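Lipase (Streptomyces rimosus, PDB 5MAL) hydrolyses triacylglycerols, nitrophenyl and naphthyl esters and other lipid esters as a secreted, monomeric serine esterase, preferring medium-length acyl chains. Local coordinates at residues 149-154 against 196-201; 190-195 against 201-206; 206-209 against 213-216. All coordinates share one frame; numbering follows the deposited sequence.

The fold is a five-stranded parallel sheet flanked by helices, and the three contacts show how such a hydrolase shapes the loop between helix 189-192 and helix 219-232, which carries the active-site histidine. Contact 1 ties this loop to the one following strand 135-139; contact 2 folds residues 201-206 of it back onto the end of helix 189-192; contact 3 pairs 206-209 with the turn 213-216 carrying H216. Contacts 1 and 2 share A201 and interleave along the chain, centres about 10 Å apart. Contacts 2 and 3 share S206, their centres about 13 Å apart, and backbone hydrogen bonds from H205 to Y215 and H216 join them. The order runs from disulfide through aromatic cluster to H216.

Contact 1: 149-154 against 196-201; sequences GSCAVG and ELCSGA
C151 carries its sulfur anti to the backbone N (chi1 -171°), whereas C198 holds SG beside its own N and anti to the carbonyl carbon, and these unlike torsions bring the two SG atoms together as a disulfide. The bond is left-handed, with a C-S-S-C torsion of -82°. The bridge holds C151 CB and C198 CB 3.4 Å apart, a closeness that the covalent link imposes. Beside the bridge V153 lends one methyl, its CG1 lying 4.2 Å from SG of C198, while R160 of helix 159-180 also touches C151 and V153. C198 occupies the third position of a type II beta turn from E196 to S199, where its positive phi presents CB toward 149-154; the bridge therefore clips a loop after strand 135-139 to the loop after helix 189-192 of this SGNH hydrolase. S199 locks the turn. Its N and OG both reach E196 O, and OG donates at 2.6 Å to that carbonyl oxygen of E196, in the carbonyl plane and on a lone pair. The same hydroxyl accepts from the backbone N of A201 at 2.9 Å from S199 OG, an ST turn that bends the chain through G200.

Contact 2: 190-195 against 201-206; sequences TTFAGH and APWLHS
H195 lies flat on the indole of W203, and its side chain can be followed atom by atom across it. CB comes first, resting over the five-membered ring of W203 in a CH-pi contact, 3.7 Å from its centroid. CG follows, 3.4 Å from W203 CD2, over the middle of the indole. From there the imidazole spreads across the six-membered ring as a face-to-face stack, the planes only 3° apart: CD2 covers CH2 and CZ2, CE1 lies over CZ2 and CE2, and NE2 ends 3.4 Å from CZ2 of W203. ND1 lies over the CE2 side, without a hydrogen bond to NE1, and directs its N-H past the rim of the stack, nearly in the ring plane, to A201 O at 2.7 Å, fixing the imidazole's rotation. W203 N also donates to H195 O. The indole edge meets the F192 face, planes at 79°, and F192 CE2 touches W203 CB and L204 CD2. A serine in place of W203 would probably leave the H195 imidazole without its stacking partner and the F192 face without its edge-on neighbour. The aromatic cluster folds the loop bearing active-site H216 back on the end of helix 189-192.

Contact 3: 206-209 against 213-216; sequences SVTL and NSYH
V207 and Y215 run side by side, pointing the same way, with CG2 of the valine against the phenol end: V207 CG2 approaches Y215 OH to 3.2 Å and touches CE2 and CZ, coming obliquely to the ring. The phenol oxygen of Y215 is hydrogen-bonded to Y145 OH and N94 ND2. On the other flank T208 and N213 cross at a slant, CG2 of the threonine resting 3.8 Å from CB of N213. S214 reaches between these pairs. With OG anti to its carbonyl carbon (chi1 -49°), its hydroxyl accepts from T208 N, the T208 N to S214 OG distance being 3.0 Å and the N-H pointing straight at the oxygen (179°), while it also bonds V211 O. A water links L209 O, to which it donates, with ND2 of N213, from which it accepts. The backbone of 213-216 is a type II beta turn, in which Y215 takes a positive phi and H216 N bonds N213 O. This turn brings S214 O to the ND1 side of the H216 imidazole, somewhat out of the ring plane, and ND1 donates to that S214 O at 2.9 Å from well above the carbonyl plane. NE2, at the far side of the ring, is hydrogen-bonded to OG of the nucleophile S10. A main-chain carbonyl on ND1 in place of a carboxylate is consistent with the Ser-His catalytic dyad described for this SGNH hydrolase.

Contact 1: 149-154 against 196-201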
# COMPACT_ATOMS: atom_id res chain seq x y z
N GLY A 149 -17.19 -15.07 9.83
CA GLY A 149 -18.33 -15.51 9.05
C GLY A 149 -17.95 -16.61 8.10
O GLY A 149 -16.78 -16.96 7.96
N SER A 150 -18.96 -17.19 7.46
CA SER A 150 -18.73 -18.09 6.35
C SER A 150 -18.17 -17.26 5.21
O SER A 150 -18.64 -16.16 4.96
CB SER A 150 -20.04 -18.78 5.95
OG SER A 150 -19.83 -19.82 5.01
N CYS A 151 -17.14 -17.76 4.54
CA CYS A 151 -16.60 -17.05 3.39
C CYS A 151 -16.19 -17.99 2.26
O CYS A 151 -15.52 -19.00 2.49
CB CYS A 151 -15.40 -16.20 3.79
SG CYS A 151 -14.89 -15.11 2.43
N ALA A 152 -16.57 -17.62 1.04
CA ALA A 152 -16.42 -18.48 -0.12
C ALA A 152 -15.02 -18.39 -0.72
O ALA A 152 -14.86 -18.04 -1.88
CB ALA A 152 -17.46 -18.14 -1.17
N VAL A 153 -14.02 -18.71 0.07
CA VAL A 153 -12.66 -18.54 -0.40
C VAL A 153 -11.79 -19.73 0.01
O VAL A 153 -12.13 -20.47 0.92
CB VAL A 153 -12.12 -17.21 0.11
CG1 VAL A 153 -11.67 -17.31 1.58
CG2 VAL A 153 -11.03 -16.74 -0.77
N GLY A 154 -10.68 -19.93 -0.71
CA GLY A 154 -9.82 -21.08 -0.47
C GLY A 154 -8.99 -21.03 0.80
O GLY A 154 -8.72 -22.06 1.41
N GLU A 196 -13.54 -5.69 3.75
CA GLU A 196 -12.49 -6.67 3.59
C GLU A 196 -12.99 -7.80 2.70
O GLU A 196 -14.17 -7.85 2.37
CB GLU A 196 -12.06 -7.22 4.95
CG GLU A 196 -11.80 -6.14 6.01
CD GLU A 196 -13.02 -5.81 6.86
OE1 GLU A 196 -14.17 -5.99 6.41
OE2 GLU A 196 -12.82 -5.37 8.02
N LEU A 197 -12.10 -8.69 2.29
CA LEU A 197 -12.56 -9.93 1.72
C LEU A 197 -13.39 -10.62 2.80
O LEU A 197 -13.10 -10.49 3.99
CB LEU A 197 -11.38 -10.79 1.26
CG LEU A 197 -10.59 -10.16 0.13
CD1 LEU A 197 -9.37 -10.99 -0.22
CD2 LEU A 197 -11.47 -9.99 -1.11
N CYS A 198 -14.46 -11.30 2.35
CA CYS A 198 -15.42 -11.99 3.21
C CYS A 198 -16.34 -11.04 3.97
O CYS A 198 -17.11 -11.47 4.83
CB CYS A 198 -14.73 -12.91 4.22
SG CYS A 198 -13.54 -14.03 3.48
N SER A 199 -16.27 -9.76 3.66
CA SER A 199 -17.14 -8.80 4.34
C SER A 199 -18.52 -8.76 3.71
O SER A 199 -19.48 -8.27 4.31
CB SER A 199 -16.55 -7.40 4.28
OG SER A 199 -16.57 -6.98 2.94
N GLY A 200 -18.62 -9.25 2.48
CA GLY A 200 -19.85 -9.16 1.71
C GLY A 200 -19.85 -7.90 0.87
O GLY A 200 -20.70 -7.69 0.00
N ALA A 201 -18.89 -7.03 1.14
CA ALA A 201 -18.75 -5.79 0.39
C ALA A 201 -17.29 -5.49 0.06
O ALA A 201 -16.81 -4.39 0.35
CB ALA A 201 -19.35 -4.63 1.18

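Contact 2: 190-195 against 201-206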
# COMPACT_ATOMS: atom_id res chain seq x y z
N THR A 190 -9.64 2.24 8.68
CA THR A 190 -10.74 3.11 9.09
C THR A 190 -11.82 3.07 8.01
O THR A 190 -13.01 3.16 8.30
CB THR A 190 -10.26 4.54 9.34
OG1 THR A 190 -9.59 5.04 8.18
CG2 THR A 190 -9.30 4.57 10.51
N THR A 191 -11.39 2.91 6.77
CA THR A 191 -12.34 2.91 5.65
C THR A 191 -12.61 1.51 5.11
O THR A 191 -13.70 1.25 4.61
CB THR A 191 -11.85 3.77 4.50
OG1 THR A 191 -10.50 3.41 4.19
CG2 THR A 191 -11.92 5.26 4.87
N PHE A 192 -11.61 0.63 5.16
CA PHE A 192 -11.79 -0.73 4.63
C PHE A 192 -12.57 -1.66 5.57
O PHE A 192 -12.98 -2.74 5.17
CB PHE A 192 -10.43 -1.38 4.30
CG PHE A 192 -9.89 -1.00 2.94
CD1 PHE A 192 -9.10 0.13 2.79
CD2 PHE A 192 -10.17 -1.78 1.82
CE1 PHE A 192 -8.58 0.48 1.54
CE2 PHE A 192 -9.66 -1.45 0.56
CZ PHE A 192 -8.86 -0.31 0.42
N ALA A 193 -12.77 -1.24 6.82
CA ALA A 193 -13.59 -2.04 7.73
C ALA A 193 -14.98 -2.16 7.13
O ALA A 193 -15.58 -1.16 6.76
CB ALA A 193 -13.64 -1.41 9.12
N GLY A 194 -15.47 -3.38 7.01
CA GLY A 194 -16.77 -3.60 6.39
C GLY A 194 -16.60 -3.85 4.91
O GLY A 194 -17.56 -4.12 4.19
N HIS A 195 -15.35 -3.79 4.45
CA HIS A 195 -15.06 -3.97 3.02
C HIS A 195 -13.84 -4.83 2.79
O HIS A 195 -13.19 -4.72 1.75
CB HIS A 195 -14.89 -2.60 2.36
CG HIS A 195 -16.12 -1.77 2.42
ND1 HIS A 195 -17.23 -2.03 1.66
CD2 HIS A 195 -16.44 -0.70 3.20
CE1 HIS A 195 -18.18 -1.16 1.94
NE2 HIS A 195 -17.73 -0.34 2.88
N ALA A 201 -18.89 -7.03 1.14
CA ALA A 201 -18.75 -5.79 0.39
C ALA A 201 -17.29 -5.49 0.06
O ALA A 201 -16.81 -4.39 0.35
CB ALA A 201 -19.35 -4.63 1.18
N PRO A 202 -16.59 -6.46 -0.57
CA PRO A 202 -15.14 -6.32 -0.70
C PRO A 202 -14.74 -5.11 -1.53
O PRO A 202 -15.33 -4.83 -2.58
CB PRO A 202 -14.72 -7.63 -1.37
CG PRO A 202 -15.94 -8.05 -2.15
CD PRO A 202 -17.09 -7.67 -1.25
N TRP A 203 -13.74 -4.39 -1.02
CA TRP A 203 -13.07 -3.33 -1.75
C TRP A 203 -11.67 -3.77 -2.14
O TRP A 203 -10.83 -2.95 -2.51
CB TRP A 203 -12.96 -2.06 -0.93
CG TRP A 203 -14.22 -1.29 -0.87
CD1 TRP A 203 -15.38 -1.54 -1.56
CD2 TRP A 203 -14.46 -0.13 -0.08
NE1 TRP A 203 -16.33 -0.60 -1.24
CE2 TRP A 203 -15.79 0.28 -0.33
CE3 TRP A 203 -13.68 0.61 0.81
CZ2 TRP A 203 -16.35 1.40 0.29
CZ3 TRP A 203 -14.25 1.71 1.44
CH2 TRP A 203 -15.56 2.09 1.17
N LEU A 204 -11.43 -5.07 -1.98
CA LEU A 204 -10.19 -5.70 -2.41
C LEU A 204 -10.54 -6.77 -3.39
O LEU A 204 -11.58 -7.42 -3.26
CB LEU A 204 -9.45 -6.33 -1.24
CG LEU A 204 -9.07 -5.41 -0.09
CD1 LEU A 204 -8.73 -6.25 1.13
CD2 LEU A 204 -7.90 -4.57 -0.54
N HIS A 205 -9.66 -6.99 -4.37
CA HIS A 205 -9.77 -8.18 -5.19
C HIS A 205 -9.38 -9.38 -4.35
O HIS A 205 -8.45 -9.30 -3.55
CB HIS A 205 -8.84 -8.11 -6.41
CG HIS A 205 -9.21 -7.04 -7.39
ND1 HIS A 205 -10.20 -7.20 -8.34
CD2 HIS A 205 -8.70 -5.80 -7.58
CE1 HIS A 205 -10.30 -6.09 -9.06
NE2 HIS A 205 -9.39 -5.23 -8.63
N SER A 206 -10.08 -10.49 -4.54
CA SER A 206 -9.63 -11.72 -3.93
C SER A 206 -8.51 -12.26 -4.81
O SER A 206 -7.91 -11.52 -5.59
CB SER A 206 -10.77 -12.73 -3.82
OG SER A 206 -10.35 -13.85 -3.06

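Contact 3: 206-209 against 213-216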
# COMPACT_ATOMS: atom_id res chain seq x y z
N SER A 206 -10.08 -10.49 -4.54
CA SER A 206 -9.63 -11.72 -3.93
C SER A 206 -8.51 -12.26 -4.81
O SER A 206 -7.91 -11.52 -5.59
CB SER A 206 -10.77 -12.73 -3.82
OG SER A 206 -10.35 -13.85 -3.06
N VAL A 207 -8.23 -13.55 -4.69
CA VAL A 207 -7.36 -14.20 -5.64
C VAL A 207 -8.09 -14.23 -6.97
O VAL A 207 -9.09 -14.92 -7.11
CB VAL A 207 -7.02 -15.61 -5.20
CG1 VAL A 207 -5.99 -16.19 -6.14
CG2 VAL A 207 -6.50 -15.56 -3.80
N THR A 208 -7.58 -13.49 -7.94
CA THR A 208 -8.37 -13.22 -9.13
C THR A 208 -7.53 -13.18 -10.40
O THR A 208 -6.33 -13.49 -10.37
CB THR A 208 -9.14 -11.88 -8.98
OG1 THR A 208 -10.11 -11.75 -10.03
CG2 THR A 208 -8.18 -10.70 -9.04
N LEU A 209 -8.17 -12.79 -11.50
CA LEU A 209 -7.50 -12.58 -12.78
C LEU A 209 -7.89 -11.20 -13.30
O LEU A 209 -9.04 -10.78 -13.12
CB LEU A 209 -7.88 -13.65 -13.82
CG LEU A 209 -7.31 -15.06 -13.71
CD1 LEU A 209 -5.80 -15.02 -13.52
CD2 LEU A 209 -7.98 -15.85 -12.59
N ASN A 213 -3.78 -8.50 -9.94
CA ASN A 213 -4.80 -7.75 -9.21
C ASN A 213 -5.14 -8.32 -7.84
O ASN A 213 -5.72 -7.62 -7.00
CB ASN A 213 -6.07 -7.66 -10.05
CG ASN A 213 -5.95 -6.66 -11.16
OD1 ASN A 213 -4.88 -6.06 -11.34
ND2 ASN A 213 -7.02 -6.47 -11.92
N SER A 214 -4.78 -9.57 -7.62
CA SER A 214 -5.18 -10.28 -6.42
C SER A 214 -4.74 -9.53 -5.16
O SER A 214 -3.61 -9.08 -5.09
CB SER A 214 -4.59 -11.69 -6.43
OG SER A 214 -4.84 -12.35 -7.67
N TYR A 215 -5.66 -9.36 -4.22
CA TYR A 215 -5.44 -8.71 -2.92
C TYR A 215 -5.18 -7.21 -3.01
O TYR A 215 -4.84 -6.57 -2.02
CB TYR A 215 -4.30 -9.38 -2.16
CG TYR A 215 -4.65 -10.79 -1.79
CD1 TYR A 215 -5.56 -11.04 -0.78
CD2 TYR A 215 -4.11 -11.86 -2.48
CE1 TYR A 215 -5.91 -12.32 -0.44
CE2 TYR A 215 -4.46 -13.16 -2.16
CZ TYR A 215 -5.36 -13.38 -1.14
OH TYR A 215 -5.72 -14.67 -0.78
N HIS A 216 -5.34 -6.65 -4.20
CA HIS A 216 -5.20 -5.21 -4.32
C HIS A 216 -6.54 -4.52 -4.26
O HIS A 216 -7.57 -5.15 -4.49
CB HIS A 216 -4.48 -4.87 -5.61
CG HIS A 216 -3.03 -5.18 -5.55
ND1 HIS A 216 -2.53 -6.45 -5.70
CD2 HIS A 216 -1.97 -4.39 -5.24
CE1 HIS A 216 -1.22 -6.43 -5.54
NE2 HIS A 216 -0.85 -5.19 -5.26
O HOH W 1 -9.42 -8.36 -11.35